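PDB 2R78: sensor protein from Geobacter sulfurreducens PCA, which is probably a hybrid sensor histidine kinase that passes phosphate from ATP to a histidine in two-component signalling, represented here by its PAS sensory domain. Local coordinates for residues F25-D28 and H32-D35; L54-L59 and A69-R74. All blocks are in the same frame, centred on the assembly; numbering follows the deposited sequence.

Interaction 1. Residues F25-D28 and H32-D35; sequences FIMD and HYLD. With ACT (acetate ion), chain G.
D28 and H32 grip each other twice at the turn end of this antiparallel hairpin. The amide of D28 donates to the carbonyl O of H32, N to O 3.0 Å, and the amide of H32 returns a bond to D28 OD1, which it meets from above the carboxylate plane. With CG of D28 set between its own backbone N and carbonyl carbon (chi1 66°), the carboxylate swings toward H32, and OD2 comes to the edge of the H32 ring, 3.0 Å from CD2. Carboxylate and imidazole planes stand steeply to each other; H32 ND1 turns instead to D55.

Further along, I26 O accepts from two amides on the same face of its plane, L34 N at 2.8 Å and D35 N at 3.3 Å, so that two residues face one: a classic beta bulge. I26 N closes the pair with a nearly straight bond to D35 O (2.9 Å, 172°).

Y33 carries the side-chain contact on the face it shares with M27. Its ring turns an edge toward the face of F25, the planes 70° apart and the centroids 5.3 Å apart, while the selenium of M27, a selenomethionine, stands above one Y33 face at a distance, SE 4.9 Å from the ring centroid, a Met-aromatic contact. The hydroxyl reaches an acetate, OH to O 2.7 Å. Were the phenol ring replaced by an alanine here, F25 and the selenium of M27 would probably lose their shared aromatic neighbour and the acetate its phenolic donor.

F51 meets the Y33 ring edge-to-face, and W56 touches F25, M27 and Y33. Strand 109-115 pairs with the other side of strand 23-27; on the opposite face of the hairpin, I26 and D35 pack on helix 6-19, and F8 of the second subunit reaches I26.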
loop_
_atom_site.group_PDB
_atom_site.type_symbol
_atom_site.label_atom_id
_atom_site.label_comp_id
_atom_site.label_asym_id
_atom_site.label_seq_id
_atom_site.Cartn_x
_atom_site.Cartn_y
_atom_site.Cartn_z
ATOM N N PHE B 25 -2.427 5.542 -6.995
ATOM C CA PHE B 25 -2.252 6.371 -8.162
ATOM C C PHE B 25 -1.244 7.478 -7.865
ATOM O O PHE B 25 -1.046 7.866 -6.702
ATOM C CB PHE B 25 -3.593 6.907 -8.717
ATOM C CG PHE B 25 -4.383 7.781 -7.766
ATOM C CD1 PHE B 25 -4.204 9.157 -7.745
ATOM C CD2 PHE B 25 -5.350 7.228 -6.929
ATOM C CE1 PHE B 25 -4.966 9.958 -6.883
ATOM C CE2 PHE B 25 -6.113 8.035 -6.073
ATOM C CZ PHE B 25 -5.897 9.386 -6.041
ATOM N N ILE B 26 -0.576 7.928 -8.914
ATOM C CA ILE B 26 0.308 9.084 -8.817
ATOM C C ILE B 26 -0.226 10.133 -9.744
ATOM O O ILE B 26 -0.584 9.786 -10.860
ATOM C CB ILE B 26 1.767 8.767 -9.278
ATOM C CG1 ILE B 26 2.325 7.519 -8.569
ATOM C CG2 ILE B 26 2.683 9.944 -9.036
ATOM C CD1 ILE B 26 2.339 7.556 -7.056
HETATM N N MSE B 27 -0.299 11.392 -9.299
HETATM C CA MSE B 27 -0.633 12.480 -10.233
HETATM C C MSE B 27 0.302 13.653 -10.047
HETATM O O MSE B 27 0.969 13.760 -9.028
HETATM C CB MSE B 27 -2.089 12.923 -10.113
HETATM C CG MSE B 27 -2.501 13.359 -8.749
HETATM SE SE MSE B 27 -4.446 13.646 -8.733
HETATM C CE MSE B 27 -5.042 12.412 -10.062
ATOM N N ASP B 28 0.392 14.514 -11.052
ATOM C CA ASP B 28 1.202 15.737 -10.893
ATOM C C ASP B 28 0.367 16.790 -10.162
ATOM O O ASP B 28 -0.807 16.571 -9.849
ATOM C CB ASP B 28 1.788 16.241 -12.245
ATOM C CG ASP B 28 0.729 16.719 -13.242
ATOM O OD1 ASP B 28 -0.400 17.030 -12.805
ATOM O OD2 ASP B 28 1.045 16.805 -14.468
ATOM N N HIS B 32 -2.997 15.734 -13.475
ATOM C CA HIS B 32 -2.828 14.759 -14.535
ATOM C C HIS B 32 -2.355 13.444 -13.921
ATOM O O HIS B 32 -1.349 13.422 -13.186
ATOM C CB HIS B 32 -1.786 15.223 -15.540
ATOM C CG HIS B 32 -2.037 16.587 -16.102
ATOM N ND1 HIS B 32 -3.192 16.914 -16.772
ATOM C CD2 HIS B 32 -1.266 17.703 -16.107
ATOM C CE1 HIS B 32 -3.126 18.176 -17.171
ATOM N NE2 HIS B 32 -1.969 18.678 -16.780
ATOM N N TYR B 33 -3.083 12.369 -14.192
ATOM C CA TYR B 33 -2.667 11.047 -13.723
ATOM C C TYR B 33 -1.378 10.627 -14.449
ATOM O O TYR B 33 -1.297 10.701 -15.674
ATOM C CB TYR B 33 -3.776 10.022 -13.877
ATOM C CG TYR B 33 -4.880 10.126 -12.832
ATOM C CD1 TYR B 33 -4.702 9.638 -11.547
ATOM C CD2 TYR B 33 -6.105 10.676 -13.128
ATOM C CE1 TYR B 33 -5.732 9.690 -10.600
ATOM C CE2 TYR B 33 -7.141 10.757 -12.155
ATOM C CZ TYR B 33 -6.957 10.242 -10.920
ATOM O OH TYR B 33 -7.938 10.279 -9.927
ATOM N N LEU B 34 -0.383 10.217 -13.652
ATOM C CA LEU B 34 0.969 9.826 -14.130
ATOM C C LEU B 34 1.226 8.306 -14.046
ATOM O O LEU B 34 1.948 7.719 -14.900
ATOM C CB LEU B 34 2.045 10.534 -13.313
ATOM C CG LEU B 34 2.142 12.073 -13.306
ATOM C CD1 LEU B 34 3.288 12.524 -12.488
ATOM C CD2 LEU B 34 2.266 12.622 -14.716
ATOM N N ASP B 35 0.658 7.664 -13.033
ATOM C CA ASP B 35 0.723 6.204 -12.943
ATOM C C ASP B 35 -0.441 5.692 -12.114
ATOM O O ASP B 35 -1.044 6.460 -11.331
ATOM C CB ASP B 35 2.062 5.764 -12.342
ATOM C CG ASP B 35 2.502 4.372 -12.775
ATOM O OD1 ASP B 35 1.710 3.635 -13.446
ATOM O OD2 ASP B 35 3.668 4.010 -12.416
HETATM C C ACT G . -11.260 11.512 -9.368
HETATM O O ACT G . -10.324 11.517 -10.211
HETATM O OXT ACT G . -12.328 12.101 -9.719
HETATM C CH3 ACT G . -11.095 10.845 -8.011
#

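Interaction 2. Residues L54-L59 and A69-R74; sequences LDWGVL and AASLAR. With ACT (acetate ion), chain G.
W56 points the pyrrole side of its indole at helix 69-74 and gives its N-H to S71: NE1 to OG is 3.0 Å. The bond is somewhat bent, 148° at the hydrogen, and OG lies at the ring edge, slightly tilted from the indole plane. Two torsions bring the groups together. CG of W56 lies anti to the backbone N (chi1 176°), which carries the indole out of the loop, whereas S71 holds OG between its backbone N and carbonyl carbon (chi1 61°). There the hydroxyl also bonds W67 O and A68 O one turn back, so the buried OG is tied to its own helix as well as to the tryptophan.

L72 adds an apolar touch beside this bond. Its CB sits 4.0 Å from W56 CD1, and the two side chains run past one another in opposite directions.

The six-membered side of the indole approaches an acetate, probably from the crystallisation liquor, with CZ3 3.8 Å from its methyl carbon. That ion is held by G57 N, which donates almost straight to its O at 3.0 Å and only weakly to OXT; S60 OG binds it too. G57 follows W56 in a type II beta turn from D55 to V58, closed by V58 N and D55 O.

W67 meets the W56 ring, and L81 touches both W56 and S71. A loop and helix packed in this way against the antiparallel sheet belong to the PAS fold, whose ligands commonly bind between such helices and the sheet; the acetate beside W56 may mark such a site.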
loop_
_atom_site.group_PDB
_atom_site.type_symbol
_atom_site.label_atom_id
_atom_site.label_comp_id
_atom_site.label_asym_id
_atom_site.label_seq_id
_atom_site.Cartn_x
_atom_site.Cartn_y
_atom_site.Cartn_z
ATOM N N LEU B 54 -6.817 10.386 -18.176
ATOM C CA LEU B 54 -7.742 11.063 -17.261
ATOM C C LEU B 54 -7.051 12.139 -16.434
ATOM O O LEU B 54 -5.835 12.090 -16.119
ATOM C CB LEU B 54 -8.417 10.062 -16.315
ATOM C CG LEU B 54 -9.410 9.009 -16.833
ATOM C CD1 LEU B 54 -9.702 7.946 -15.797
ATOM C CD2 LEU B 54 -10.719 9.673 -17.261
ATOM N N ASP B 55 -7.863 13.112 -16.065
ATOM C CA ASP B 55 -7.497 14.106 -15.108
ATOM C C ASP B 55 -8.387 13.983 -13.873
ATOM O O ASP B 55 -9.541 13.505 -13.942
ATOM C CB ASP B 55 -7.663 15.476 -15.697
ATOM C CG ASP B 55 -6.711 15.722 -16.857
ATOM O OD1 ASP B 55 -5.548 15.247 -16.792
ATOM O OD2 ASP B 55 -7.162 16.358 -17.822
ATOM N N TRP B 56 -7.801 14.432 -12.770
ATOM C CA TRP B 56 -8.408 14.457 -11.465
ATOM C C TRP B 56 -9.769 15.090 -11.562
ATOM O O TRP B 56 -9.896 16.186 -12.103
ATOM C CB TRP B 56 -7.545 15.279 -10.530
ATOM C CG TRP B 56 -8.015 15.514 -9.150
ATOM C CD1 TRP B 56 -8.298 16.711 -8.599
ATOM C CD2 TRP B 56 -8.046 14.559 -8.073
ATOM N NE1 TRP B 56 -8.565 16.569 -7.273
ATOM C CE2 TRP B 56 -8.419 15.254 -6.914
ATOM C CE3 TRP B 56 -7.797 13.186 -7.985
ATOM C CZ2 TRP B 56 -8.554 14.620 -5.666
ATOM C CZ3 TRP B 56 -7.986 12.553 -6.771
ATOM C CH2 TRP B 56 -8.328 13.274 -5.618
ATOM N N GLY B 57 -10.775 14.351 -11.082
ATOM C CA GLY B 57 -12.138 14.863 -11.014
ATOM C C GLY B 57 -13.141 14.289 -12.034
ATOM O O GLY B 57 -14.328 14.257 -11.814
ATOM N N VAL B 58 -12.630 13.788 -13.135
ATOM C CA VAL B 58 -13.486 13.265 -14.189
ATOM C C VAL B 58 -14.242 12.014 -13.710
ATOM O O VAL B 58 -15.457 11.935 -13.822
ATOM C CB VAL B 58 -12.618 12.937 -15.415
ATOM C CG1 VAL B 58 -13.438 12.178 -16.473
ATOM C CG2 VAL B 58 -12.000 14.244 -15.987
ATOM N N LEU B 59 -13.526 11.067 -13.096
ATOM C CA LEU B 59 -14.170 9.824 -12.669
ATOM C C LEU B 59 -15.218 10.098 -11.612
ATOM O O LEU B 59 -16.232 9.430 -11.590
ATOM C CB LEU B 59 -13.185 8.810 -12.080
ATOM C CG LEU B 59 -12.367 8.070 -13.139
ATOM C CD1 LEU B 59 -11.178 7.396 -12.485
ATOM C CD2 LEU B 59 -13.220 7.039 -13.837
ATOM N N ALA B 69 -10.753 21.118 -8.674
ATOM C CA ALA B 69 -9.754 22.180 -8.588
ATOM C C ALA B 69 -9.532 22.578 -7.117
ATOM O O ALA B 69 -8.384 22.773 -6.674
ATOM C CB ALA B 69 -10.196 23.377 -9.434
ATOM N N ALA B 70 -10.613 22.670 -6.332
ATOM C CA ALA B 70 -10.497 23.056 -4.927
ATOM C C ALA B 70 -9.737 22.014 -4.074
ATOM O O ALA B 70 -8.854 22.363 -3.279
ATOM C CB ALA B 70 -11.881 23.391 -4.322
ATOM N N SER B 71 -10.037 20.732 -4.283
ATOM C CA SER B 71 -9.371 19.669 -3.564
ATOM C C SER B 71 -7.898 19.572 -3.924
ATOM O O SER B 71 -7.053 19.402 -3.052
ATOM C CB SER B 71 -10.078 18.341 -3.805
ATOM O OG SER B 71 -10.087 17.974 -5.160
ATOM N N LEU B 72 -7.601 19.689 -5.208
ATOM C CA LEU B 72 -6.215 19.679 -5.686
ATOM C C LEU B 72 -5.439 20.838 -5.017
ATOM O O LEU B 72 -4.358 20.641 -4.472
ATOM C CB LEU B 72 -6.210 19.806 -7.193
ATOM C CG LEU B 72 -4.862 19.710 -7.907
ATOM C CD1 LEU B 72 -4.358 18.301 -7.692
ATOM C CD2 LEU B 72 -5.044 19.980 -9.405
ATOM N N ALA B 73 -6.021 22.035 -5.004
ATOM C CA ALA B 73 -5.395 23.187 -4.325
ATOM C C ALA B 73 -5.091 22.884 -2.865
ATOM O O ALA B 73 -4.009 23.238 -2.371
ATOM C CB ALA B 73 -6.262 24.443 -4.446
ATOM N N ARG B 74 -6.002 22.197 -2.165
ATOM C CA ARG B 74 -5.794 21.922 -0.753
ATOM C C ARG B 74 -4.616 20.958 -0.574
ATOM O O ARG B 74 -3.790 21.127 0.342
ATOM C CB ARG B 74 -7.065 21.364 -0.112
ATOM C CG ARG B 74 -8.191 22.402 -0.005
ATOM C CD ARG B 74 -9.375 21.914 0.814
ATOM N NE ARG B 74 -10.178 20.964 0.060
ATOM C CZ ARG B 74 -11.247 21.259 -0.704
ATOM N NH1 ARG B 74 -11.855 20.275 -1.326
ATOM N NH2 ARG B 74 -11.728 22.485 -0.812
HETATM C C ACT G . -11.260 11.512 -9.368
HETATM O O ACT G . -10.324 11.517 -10.211
HETATM O OXT ACT G . -12.328 12.101 -9.719
HETATM C CH3 ACT G . -11.095 10.845 -8.011
#

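How the interactions relate
From the N terminus, the chain leaves helix 6-19 and enters strand 23-27; interaction 1 then closes a tight hairpin with only three residues between its segments. Two short helices, 38-44 and 48-51, lead on to the loop 54-59, where interaction 2 opens and closes across nine residues onto helix 67-76. The contacts therefore follow in series, neither nested nor crossed, with centres about 11 Å apart. They still meet in space: Y33 CD2 packs 3.3 Å from L54 O, and M27 SE 3.5 Å from W56 CE3. Together they tie the edge hairpin of the PAS sheet to the loop 54-59, and through W56 to helix 67-76, with one acetate shared between them.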